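Local coordinates for protein macrophomate synthase intermolecular Diels-Alderase (Macrophoma commelinae, PDB 1IZC) that is a TIM-barrel enzyme of the HpcH/HpaI aldolase/citrate lyase family, six chains to the assembly, with magnesium and pyruvic acid bound in the model, at residues 44-50 against 271-277. The protein carries 1 engineered substitution. Sequence-based numbering, arbitrary orientation.
Sequences MGVAHGI and IAVQFDV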
ATOM      1  N   MET A  44     -29.374  -1.831 -13.769  1.00  9.68           N
ATOM      2  CA  MET A  44     -28.460  -2.861 -14.250  1.00  8.37           C
ATOM      3  C   MET A  44     -27.064  -2.472 -13.752  1.00  7.22           C
ATOM      4  O   MET A  44     -26.556  -1.399 -14.090  1.00  9.72           O
ATOM      5  CB  MET A  44     -28.495  -2.916 -15.778  1.00 10.23           C
ATOM      6  CG  MET A  44     -29.902  -3.081 -16.357  1.00 10.13           C
ATOM      7  SD  MET A  44     -30.725  -4.556 -15.746  1.00 11.60           S
ATOM      8  CE  MET A  44     -32.342  -4.381 -16.603  1.00 13.12           C
ATOM      9  N   GLY A  45     -26.468  -3.338 -12.931  1.00 10.09           N
ATOM     10  CA  GLY A  45     -25.163  -3.029 -12.379  1.00 10.95           C
ATOM     11  C   GLY A  45     -24.135  -4.135 -12.506  1.00  9.46           C
ATOM     12  O   GLY A  45     -24.341  -5.128 -13.207  1.00 11.10           O
ATOM     13  N   VAL A  46     -23.027  -3.962 -11.793  1.00  8.16           N
ATOM     14  CA  VAL A  46     -21.926  -4.911 -11.837  1.00  9.44           C
ATOM     15  C   VAL A  46     -21.440  -5.215 -10.427  1.00  9.45           C
ATOM     16  O   VAL A  46     -21.367  -4.315  -9.572  1.00  9.03           O
ATOM     17  CB  VAL A  46     -20.764  -4.335 -12.718  1.00  6.96           C
ATOM     18  CG1 VAL A  46     -20.231  -3.028 -12.124  1.00  9.43           C
ATOM     19  CG2 VAL A  46     -19.643  -5.361 -12.867  1.00  8.96           C
ATOM     20  N   ALA A  47     -21.141  -6.490 -10.180  1.00  8.07           N
ATOM     21  CA  ALA A  47     -20.654  -6.936  -8.872  1.00  8.76           C
ATOM     22  C   ALA A  47     -19.139  -6.773  -8.903  1.00 10.97           C
ATOM     23  O   ALA A  47     -18.493  -7.140  -9.880  1.00 10.41           O
ATOM     24  CB  ALA A  47     -21.045  -8.387  -8.634  1.00  9.51           C
ATOM     25  N   HIS A  48     -18.594  -6.226  -7.823  1.00  8.69           N
ATOM     26  CA  HIS A  48     -17.168  -5.892  -7.720  1.00  7.76           C
ATOM     27  C   HIS A  48     -16.531  -6.555  -6.491  1.00 10.55           C
ATOM     28  O   HIS A  48     -16.776  -6.161  -5.338  1.00  8.68           O
ATOM     29  CB  HIS A  48     -17.110  -4.348  -7.699  1.00  7.31           C
ATOM     30  CG  HIS A  48     -15.746  -3.741  -7.549  1.00  7.62           C
ATOM     31  ND1 HIS A  48     -14.602  -4.299  -8.084  1.00  9.37           N
ATOM     32  CD2 HIS A  48     -15.375  -2.538  -7.047  1.00  9.57           C
ATOM     33  CE1 HIS A  48     -13.590  -3.463  -7.923  1.00  9.12           C
ATOM     34  NE2 HIS A  48     -14.031  -2.385  -7.296  1.00 10.00           N
ATOM     35  N   GLY A  49     -15.723  -7.588  -6.755  1.00  8.73           N
ATOM     36  CA  GLY A  49     -15.057  -8.334  -5.700  1.00  7.74           C
ATOM     37  C   GLY A  49     -13.536  -8.263  -5.779  1.00 11.31           C
ATOM     38  O   GLY A  49     -12.850  -8.762  -4.892  1.00 11.46           O
ATOM     39  N   ILE A  50     -13.009  -7.662  -6.842  1.00  8.63           N
ATOM     40  CA  ILE A  50     -11.554  -7.516  -6.991  1.00 10.24           C
ATOM     41  C   ILE A  50     -11.162  -6.278  -6.192  1.00  9.08           C
ATOM     42  O   ILE A  50     -11.603  -5.170  -6.510  1.00 12.03           O
ATOM     43  CB  ILE A  50     -11.159  -7.304  -8.465  1.00  6.98           C
ATOM     44  CG1 ILE A  50     -11.514  -8.553  -9.282  1.00  8.21           C
ATOM     45  CG2 ILE A  50      -9.662  -7.021  -8.564  1.00  9.73           C
ATOM     46  CD1 ILE A  50     -11.391  -8.362 -10.798  1.00  8.55           C
ATOM     47  N   ILE A 271     -30.398  -5.535 -10.733  1.00 12.05           N
ATOM     48  CA  ILE A 271     -29.764  -6.774 -11.160  1.00 10.50           C
ATOM     49  C   ILE A 271     -28.291  -6.593 -11.511  1.00 10.15           C
ATOM     50  O   ILE A 271     -27.950  -5.724 -12.304  1.00  9.61           O
ATOM     51  CB  ILE A 271     -30.463  -7.332 -12.419  1.00 13.91           C
ATOM     52  CG1 ILE A 271     -31.978  -7.421 -12.183  1.00 11.26           C
ATOM     53  CG2 ILE A 271     -29.880  -8.701 -12.774  1.00 13.96           C
ATOM     54  CD1 ILE A 271     -32.760  -7.811 -13.438  1.00 13.65           C
ATOM     55  N   ALA A 272     -27.430  -7.412 -10.913  1.00  9.92           N
ATOM     56  CA  ALA A 272     -26.004  -7.358 -11.232  1.00 10.93           C
ATOM     57  C   ALA A 272     -25.903  -8.257 -12.465  1.00 11.18           C
ATOM     58  O   ALA A 272     -26.146  -9.461 -12.370  1.00 14.68           O
ATOM     59  CB  ALA A 272     -25.190  -7.929 -10.090  1.00 12.77           C
ATOM     60  N   VAL A 273     -25.562  -7.671 -13.610  1.00 10.81           N
ATOM     61  CA  VAL A 273     -25.495  -8.432 -14.851  1.00 10.72           C
ATOM     62  C   VAL A 273     -24.119  -8.946 -15.239  1.00 12.45           C
ATOM     63  O   VAL A 273     -23.967  -9.603 -16.267  1.00 12.34           O
ATOM     64  CB  VAL A 273     -26.088  -7.617 -16.029  1.00 14.80           C
ATOM     65  CG1 VAL A 273     -27.568  -7.293 -15.741  1.00 16.29           C
ATOM     66  CG2 VAL A 273     -25.291  -6.350 -16.250  1.00 17.01           C
ATOM     67  N   GLN A 274     -23.120  -8.645 -14.421  1.00 10.62           N
ATOM     68  CA  GLN A 274     -21.758  -9.111 -14.674  1.00 12.74           C
ATOM     69  C   GLN A 274     -21.054  -9.079 -13.314  1.00 13.61           C
ATOM     70  O   GLN A 274     -21.450  -8.329 -12.420  1.00  9.60           O
ATOM     71  CB  GLN A 274     -21.093  -8.180 -15.694  1.00 17.54           C
ATOM     72  CG  GLN A 274     -20.051  -8.798 -16.622  1.00 20.66           C
ATOM     73  CD  GLN A 274     -20.281 -10.266 -16.939  1.00 19.41           C
ATOM     74  OE1 GLN A 274     -19.853 -11.143 -16.187  1.00 20.78           O
ATOM     75  NE2 GLN A 274     -20.951 -10.540 -18.050  1.00 19.23           N
ATOM     76  N   PHE A 275     -20.033  -9.915 -13.152  1.00 14.11           N
ATOM     77  CA  PHE A 275     -19.289 -10.014 -11.900  1.00 14.17           C
ATOM     78  C   PHE A 275     -17.835  -9.900 -12.329  1.00 12.28           C
ATOM     79  O   PHE A 275     -17.393 -10.628 -13.229  1.00 11.89           O
ATOM     80  CB  PHE A 275     -19.622 -11.364 -11.265  1.00 15.85           C
ATOM     81  CG  PHE A 275     -21.090 -11.706 -11.379  1.00 23.92           C
ATOM     82  CD1 PHE A 275     -21.615 -12.174 -12.589  1.00 28.92           C
ATOM     83  CD2 PHE A 275     -21.966 -11.429 -10.335  1.00 22.15           C
ATOM     84  CE1 PHE A 275     -22.992 -12.350 -12.761  1.00 32.60           C
ATOM     85  CE2 PHE A 275     -23.347 -11.600 -10.492  1.00 25.86           C
ATOM     86  CZ  PHE A 275     -23.862 -12.059 -11.708  1.00 28.70           C
ATOM     87  N   ASP A 276     -17.089  -8.982 -11.722  1.00  9.58           N
ATOM     88  CA  ASP A 276     -15.729  -8.801 -12.184  1.00  9.49           C
ATOM     89  C   ASP A 276     -14.827 -10.019 -12.115  1.00 11.74           C
ATOM     90  O   ASP A 276     -14.176 -10.345 -13.112  1.00  9.29           O
ATOM     91  CB  ASP A 276     -15.077  -7.545 -11.552  1.00  9.40           C
ATOM     92  CG  ASP A 276     -14.928  -7.610 -10.039  1.00  8.49           C
ATOM     93  OD1 ASP A 276     -15.394  -8.565  -9.385  1.00  9.85           O
ATOM     94  OD2 ASP A 276     -14.311  -6.665  -9.512  1.00 10.72           O
ATOM     95  N   VAL A 277     -14.813 -10.742 -10.998  1.00  7.83           N
ATOM     96  CA  VAL A 277     -13.924 -11.900 -10.906  1.00 10.45           C
ATOM     97  C   VAL A 277     -14.285 -13.032 -11.869  1.00 11.41           C
ATOM     98  O   VAL A 277     -13.453 -13.478 -12.676  1.00 10.07           O
ATOM     99  CB  VAL A 277     -13.886 -12.464  -9.467  1.00 10.82           C
ATOM    100  CG1 VAL A 277     -13.012 -13.708  -9.413  1.00 12.68           C
ATOM    101  CG2 VAL A 277     -13.336 -11.406  -8.522  1.00 14.19           C
TER
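D276 reaches across from the first turn of helix 276-295 and takes three hydrogen bonds from H48, G49 and I50, at the point where strand 43-48 runs out into a loop. OD1 accepts the backbone N of G49 at 2.8 Å. OD2 is shared: ND1 of H48 comes to it at 2.8 Å through a nearly straight bond, and N of I50 approaches at 3.1 Å from the opposite face of the carboxylate. The oxygen lies almost in the imidazole plane, at the ring edge, while ring and carboxylate are turned 73° against each other. With CG placed between its own N and carbonyl carbon (chi1 63°), the carboxylate swings over toward the loop, and its three bonds fix how it is rotated. OG1 of T56 is hydrogen-bonded to NE2 of H48. Alongside, CG1 of I50 is pressed to 3.5 Å from CG2 of V277, a tight fit.

Going back along the strands, A47 N bonds Q274 O and D276 N bonds A47 O; farther on, G45 gives its N to I271 O and takes V273 N on its own O. G45 faces A272 but A47 faces F275, so 271-275 carries one extra residue, a beta bulge at V273 (psi -1°) and Q274, whose buried N has no partner. A47's methyl lies 3.6 Å from CD2 of F275. Across the strands M44 packs more loosely, SD 4.2 Å from CG1 of V273, though V260, I264 and A291 of a second subunit cover it. The solvent side is at partly exposed F275 and Q274: NE2 of Q274 bonds OG of S287 of that second subunit, while OE1 takes F275 N. W152 of a third subunit packs on A47, D276 and V277.

Strands 43-48 and 271-275 are the first and eighth of the parallel sheet, and their pairing is the seam that closes a TIM barrel.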